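Local coordinates for protein dTDP-4-dehydrorhamnose 3-epimerase (Streptomyces niveus, PDB 2C0Z) that catalyses the 3-epimerisation of a dTDP-4-keto-6-deoxy sugar, a step toward the deoxysugar of the antibiotic novobiocin, at residues Q79-T84 / L139-S144; V99-Y104 / P193-C198. All coordinates share one frame; numbering follows the deposited sequence. Where two conformers were deposited one is given.

Interaction 1. Residues Q79-T84 / L139-S144; sequences QAKYVT and LCYLSS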
loop_
_atom_site.group_PDB
_atom_site.type_symbol
_atom_site.label_atom_id
_atom_site.label_comp_id
_atom_site.label_asym_id
_atom_site.label_seq_id
_atom_site.Cartn_x
_atom_site.Cartn_y
_atom_site.Cartn_z
ATOM N N GLN A 79 -5.804 9.326 -14.960
ATOM C CA GLN A 79 -5.318 8.773 -13.701
ATOM C C GLN A 79 -4.644 7.448 -14.015
ATOM O O GLN A 79 -5.173 6.672 -14.802
ATOM C CB GLN A 79 -6.486 8.502 -12.753
ATOM C CG GLN A 79 -6.064 7.931 -11.397
ATOM C CD GLN A 79 -7.230 7.409 -10.614
ATOM O OE1 GLN A 79 -7.701 6.298 -10.871
ATOM N NE2 GLN A 79 -7.716 8.199 -9.661
ATOM N N ALA A 80 -3.498 7.213 -13.409
ATOM C CA ALA A 80 -2.847 5.913 -13.463
ATOM C C ALA A 80 -2.973 5.248 -12.105
ATOM O O ALA A 80 -3.057 5.924 -11.101
ATOM C CB ALA A 80 -1.414 6.085 -13.786
ATOM N N LYS A 81 -2.986 3.925 -12.105
ATOM C CA LYS A 81 -3.206 3.156 -10.876
ATOM C C LYS A 81 -2.215 2.011 -10.801
ATOM O O LYS A 81 -1.882 1.398 -11.809
ATOM C CB LYS A 81 -4.623 2.542 -10.849
ATOM C CG LYS A 81 -5.741 3.474 -10.565
ATOM C CD LYS A 81 -7.056 2.649 -10.415
ATOM C CE LYS A 81 -7.862 3.138 -9.243
ATOM N NZ LYS A 81 -7.850 4.624 -9.151
ATOM N N TYR A 82 -1.806 1.693 -9.583
ATOM C CA TYR A 82 -0.875 0.612 -9.289
ATOM C C TYR A 82 -1.536 -0.215 -8.218
ATOM O O TYR A 82 -1.693 0.233 -7.085
ATOM C CB TYR A 82 0.444 1.250 -8.848
ATOM C CG TYR A 82 1.677 0.379 -8.815
ATOM C CD1 TYR A 82 1.926 -0.431 -7.731
ATOM C CD2 TYR A 82 2.592 0.380 -9.858
ATOM C CE1 TYR A 82 3.066 -1.228 -7.671
ATOM C CE2 TYR A 82 3.726 -0.390 -9.814
ATOM C CZ TYR A 82 3.973 -1.196 -8.701
ATOM O OH TYR A 82 5.131 -1.926 -8.664
ATOM N N VAL A 83 -1.941 -1.422 -8.588
ATOM C CA VAL A 83 -2.842 -2.243 -7.794
ATOM C C VAL A 83 -2.228 -3.569 -7.385
ATOM O O VAL A 83 -1.596 -4.243 -8.195
ATOM C CB VAL A 83 -4.230 -2.411 -8.447
ATOM C CG1 VAL A 83 -4.160 -3.187 -9.737
ATOM C CG2 VAL A 83 -5.225 -3.045 -7.474
ATOM N N THR A 84 -2.474 -3.969 -6.127
ATOM C CA THR A 84 -2.061 -5.277 -5.658
ATOM C C THR A 84 -3.055 -5.859 -4.675
ATOM O O THR A 84 -3.851 -5.130 -4.081
ATOM C CB THR A 84 -0.647 -5.174 -5.037
ATOM O OG1 THR A 84 -0.078 -6.464 -4.917
ATOM C CG2 THR A 84 -0.647 -4.627 -3.626
ATOM N N LEU A 139 -7.687 -5.319 -1.728
ATOM C CA LEU A 139 -6.844 -4.684 -2.724
ATOM C C LEU A 139 -6.286 -3.395 -2.151
ATOM O O LEU A 139 -6.964 -2.700 -1.395
ATOM C CB LEU A 139 -7.629 -4.367 -3.994
ATOM C CG LEU A 139 -8.095 -5.572 -4.757
ATOM C CD1 LEU A 139 -8.753 -5.073 -6.029
ATOM C CD2 LEU A 139 -6.940 -6.476 -5.051
ATOM N N CYS A 140 -5.029 -3.102 -2.487
ATOM C CA CYS A 140 -4.392 -1.846 -2.177
ATOM C C CYS A 140 -4.038 -1.162 -3.488
ATOM O O CYS A 140 -3.516 -1.816 -4.412
ATOM C CB CYS A 140 -3.141 -2.095 -1.342
ATOM S SG CYS A 140 -2.308 -0.600 -0.809
ATOM N N TYR A 141 -4.344 0.121 -3.604
ATOM C CA TYR A 141 -4.190 0.861 -4.848
ATOM C C TYR A 141 -3.381 2.106 -4.551
ATOM O O TYR A 141 -3.658 2.798 -3.567
ATOM C CB TYR A 141 -5.562 1.386 -5.397
ATOM C CG TYR A 141 -6.755 0.476 -5.446
ATOM C CD1 TYR A 141 -7.388 0.083 -4.285
ATOM C CD2 TYR A 141 -7.298 0.081 -6.659
ATOM C CE1 TYR A 141 -8.527 -0.708 -4.309
ATOM C CE2 TYR A 141 -8.443 -0.716 -6.703
ATOM C CZ TYR A 141 -9.042 -1.109 -5.523
ATOM O OH TYR A 141 -10.176 -1.911 -5.522
ATOM N N LEU A 142 -2.398 2.393 -5.386
ATOM C CA LEU A 142 -1.730 3.686 -5.413
ATOM C C LEU A 142 -2.136 4.393 -6.702
ATOM O O LEU A 142 -2.064 3.793 -7.790
ATOM C CB LEU A 142 -0.228 3.521 -5.347
ATOM C CG LEU A 142 0.307 2.539 -4.296
ATOM C CD1 LEU A 142 1.827 2.448 -4.378
ATOM C CD2 LEU A 142 -0.115 2.941 -2.907
ATOM N N SER A 143 -2.612 5.626 -6.574
ATOM C CA SER A 143 -3.165 6.370 -7.720
ATOM C C SER A 143 -2.396 7.663 -7.916
ATOM O O SER A 143 -2.004 8.307 -6.949
ATOM C CB SER A 143 -4.648 6.694 -7.497
ATOM O OG SER A 143 -5.452 5.514 -7.392
ATOM N N SER A 144 -2.249 8.057 -9.183
ATOM C CA SER A 144 -1.566 9.294 -9.549
ATOM C C SER A 144 -2.426 10.546 -9.464
ATOM O O SER A 144 -1.924 11.636 -9.673
ATOM C CB SER A 144 -1.003 9.175 -10.967
ATOM O OG SER A 144 -2.068 9.212 -11.933
#
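Lys-81 NZ donates to Ser-143 OG at 3.1 Å in the serine conformer given, joining the ends of two side chains that leave the same face of the sheet. Bends at chi3 and chi4 turn the lysine back so that its ammonium group meets this hydroxyl. One residue further along, beyond the end of strand 139-143, Ser-144 grips Ala-80 twice. Its OG, placed between its own backbone N and carbonyl carbon (chi1 72°), accepts the nearly straight bond from Ala-80 N at 2.9 Å, while Ser-144 N reaches back to Ala-80 O. The small serine thus continues the pairing where the strand itself has stopped.

From here the segments run antiparallel, and two hydrogen-bonded pairs, Tyr-82 with Leu-142 and Thr-84 with Cys-140, supply the remaining N-H to O bonds. Tyr-82 N meets Leu-142 O at 2.8 Å, in the carbonyl plane. The non-hydrogen-bonded pair between them, Val-83 with Tyr-141, sets two side chains side by side, pointing the same way; in the valine conformer given, CG2 of Val-83 lies 3.8 Å from Tyr-141 CD2. Diagonally, Lys-81 CE approaches the same CD2 at 4.0 Å. Beta-branched Val-83 suits a strand and gives the tyrosine an apolar neighbour. On the other face, Tyr-82 and Leu-142 touch through their CB atoms, and Trp-38 of the second subunit packs on Cys-140.

This is a strand pair of the RmlC-like cupin barrel. By similarity, Tyr-141 is the proton donor and Lys-81 binds substrate. Tyr-141 OH hydrogen-bonds to Ser-60 and the ring packs on His-128, which probably helps to fix its position. The chemistry is consistent with a site arranged in advance: these contacts probably restrain the phenol, and the lysine on the same face would probably suit a negatively charged nucleotide sugar.

Interaction 2. Residues V99-Y104 / P193-C198; sequences VGSPTY and PTYATC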
loop_
_atom_site.group_PDB
_atom_site.type_symbol
_atom_site.label_atom_id
_atom_site.label_comp_id
_atom_site.label_asym_id
_atom_site.label_seq_id
_atom_site.Cartn_x
_atom_site.Cartn_y
_atom_site.Cartn_z
ATOM N N VAL A 99 -10.383 4.938 -27.387
ATOM C CA VAL A 99 -10.860 4.880 -28.753
ATOM C C VAL A 99 -9.709 5.149 -29.715
ATOM O O VAL A 99 -8.984 6.143 -29.608
ATOM C CB VAL A 99 -12.029 5.856 -28.972
ATOM C CG1 VAL A 99 -12.465 5.854 -30.409
ATOM C CG2 VAL A 99 -13.178 5.513 -28.067
ATOM N N GLY A 100 -9.547 4.246 -30.671
ATOM C CA GLY A 100 -8.452 4.334 -31.612
ATOM C C GLY A 100 -7.284 3.439 -31.300
ATOM O O GLY A 100 -6.408 3.205 -32.165
ATOM N N SER A 101 -7.235 2.917 -30.071
ATOM C CA SER A 101 -6.148 2.044 -29.687
ATOM C C SER A 101 -6.277 0.722 -30.444
ATOM O O SER A 101 -7.387 0.206 -30.613
ATOM C CB SER A 101 -6.242 1.724 -28.195
ATOM O OG SER A 101 -5.335 0.676 -27.894
ATOM N N PRO A 102 -5.156 0.119 -30.834
ATOM C CA PRO A 102 -5.226 -1.211 -31.430
ATOM C C PRO A 102 -5.970 -2.225 -30.571
ATOM O O PRO A 102 -6.552 -3.185 -31.092
ATOM C CB PRO A 102 -3.758 -1.618 -31.583
ATOM C CG PRO A 102 -3.004 -0.361 -31.625
ATOM C CD PRO A 102 -3.773 0.633 -30.774
ATOM N N THR A 103 -5.920 -2.041 -29.250
ATOM C CA THR A 103 -6.565 -2.982 -28.354
ATOM C C THR A 103 -7.809 -2.377 -27.695
ATOM O O THR A 103 -8.251 -2.864 -26.666
ATOM C CB THR A 103 -5.562 -3.489 -27.266
ATOM O OG1 THR A 103 -4.876 -2.398 -26.629
ATOM C CG2 THR A 103 -4.484 -4.327 -27.919
ATOM N N TYR A 104 -8.413 -1.364 -28.310
ATOM C CA TYR A 104 -9.682 -0.844 -27.839
ATOM C C TYR A 104 -10.693 -2.001 -27.714
ATOM O O TYR A 104 -10.846 -2.835 -28.603
ATOM C CB TYR A 104 -10.241 0.251 -28.779
ATOM C CG TYR A 104 -11.671 0.617 -28.420
ATOM C CD1 TYR A 104 -11.935 1.463 -27.384
ATOM C CD2 TYR A 104 -12.760 0.064 -29.089
ATOM C CE1 TYR A 104 -13.225 1.764 -27.012
ATOM C CE2 TYR A 104 -14.044 0.352 -28.719
ATOM C CZ TYR A 104 -14.292 1.214 -27.700
ATOM O OH TYR A 104 -15.601 1.498 -27.330
ATOM N N PRO A 193 -12.240 7.885 -23.326
ATOM C CA PRO A 193 -10.954 8.468 -23.640
ATOM C C PRO A 193 -10.555 8.181 -25.096
ATOM O O PRO A 193 -10.963 7.162 -25.609
ATOM C CB PRO A 193 -10.001 7.730 -22.685
ATOM C CG PRO A 193 -10.845 7.125 -21.659
ATOM C CD PRO A 193 -12.122 6.816 -22.313
ATOM N N THR A 194 -9.751 9.047 -25.715
ATOM C CA THR A 194 -9.203 8.771 -27.032
ATOM C C THR A 194 -7.733 8.368 -26.907
ATOM O O THR A 194 -6.987 8.902 -26.099
ATOM C CB THR A 194 -9.401 9.944 -28.016
ATOM O OG1 THR A 194 -8.426 10.959 -27.788
ATOM C CG2 THR A 194 -10.756 10.596 -27.801
ATOM N N TYR A 195 -7.330 7.388 -27.694
ATOM C CA TYR A 195 -5.964 6.893 -27.658
ATOM C C TYR A 195 -4.946 7.998 -27.953
ATOM O O TYR A 195 -3.944 8.103 -27.248
ATOM C CB TYR A 195 -5.862 5.742 -28.648
ATOM C CG TYR A 195 -4.514 5.110 -28.805
ATOM C CD1 TYR A 195 -3.872 4.467 -27.741
ATOM C CD2 TYR A 195 -3.888 5.115 -30.038
ATOM C CE1 TYR A 195 -2.645 3.878 -27.900
ATOM C CE2 TYR A 195 -2.662 4.523 -30.201
ATOM C CZ TYR A 195 -2.044 3.917 -29.147
ATOM O OH TYR A 195 -0.816 3.347 -29.356
ATOM N N ALA A 196 -5.222 8.849 -28.934
ATOM C CA ALA A 196 -4.280 9.940 -29.257
ATOM C C ALA A 196 -4.013 10.841 -28.045
ATOM O O ALA A 196 -2.869 11.244 -27.799
ATOM C CB ALA A 196 -4.818 10.779 -30.411
ATOM N N THR A 197 -5.079 11.144 -27.305
ATOM C CA THR A 197 -5.016 11.999 -26.126
ATOM C C THR A 197 -4.226 11.313 -25.021
ATOM O O THR A 197 -3.417 11.928 -24.347
ATOM C CB THR A 197 -6.445 12.335 -25.641
ATOM O OG1 THR A 197 -7.141 13.070 -26.643
ATOM C CG2 THR A 197 -6.455 13.278 -24.445
ATOM N N CYS A 198 -4.434 10.014 -24.847
ATOM C CA CYS A 198 -3.724 9.304 -23.784
ATOM C C CYS A 198 -2.237 9.224 -24.110
ATOM O O CYS A 198 -1.412 9.343 -23.208
ATOM C CB CYS A 198 -4.298 7.906 -23.569
ATOM S SG CYS A 198 -6.003 7.936 -23.039
HETATM O O HOH W 1 -7.268 8.138 -31.139
#
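Tyr-195 turns one face of its ring to the 99-104 loop. Ser-101 CA sits over that face, 3.9 Å from the ring centroid and offset toward the rim, and Pro-102 CD follows at 4.3 Å; both are CH-pi contacts. The proline ring crosses the tyrosine at about a right angle, and Gly-100 O approaches Tyr-195 CD2 obliquely. With CG anti to the backbone N (chi1 178°), the aromatic ring extends from the first turn of helix 195-198 across the loop, while its hydroxyl hydrogen-bonds to Glu-18.

The loop combines a type I beta turn, Ser-101 to Tyr-104, with an ST turn in which Ser-101 OG accepts from Thr-103 N; Asp-96 also bonds to this hydroxyl. Pro-102 suits the second position of the turn, where its ring fixes phi close to the value needed. Gly-100 has a positive phi (100°), a backbone shape that suits glycine, and with no side chain it leaves room for Tyr-195 CB.

Thr-194 is the N-cap of the short helix, its OG1 accepting a weak capping bond from Thr-197 N. Beside it the backbones form a single bridge: Val-99 N donates to Pro-193 O at 2.9 Å, and Tyr-195 N to Val-99 O at 2.8 Å. Val-99 CG2 lies against Pro-193 O, and the valine also packs on Arg-187 of helix 183-188. The contact therefore fastens the C-terminal helix to a surface loop between two barrel strands. A water donates to Val-99 O at 3.0 Å and accepts from Ala-196 N, giving that carbonyl a second donor and a first-turn N-H its acceptor.

In the fold
From the N terminus, the chain enters interaction 1 with 79-84, passes through strand 89-96 and reaches 99-104, the first half of interaction 2. It then runs through strands 107-113, 119-122 and 126-132 before 139-144 closes interaction 1, and after helices 175-178 and 183-188 it arrives at 193-198, which closes interaction 2. The two closures therefore cross rather than nest. Interaction 1 joins neighbouring strands 81-87 and 136-143 of one sheet of the cupin barrel, near the centre of the chain. Interaction 2 holds the C-terminal helix to the peripheral loop between strands 89-96 and 107-113 of the other. Their centres are about 21 Å apart and they do not touch.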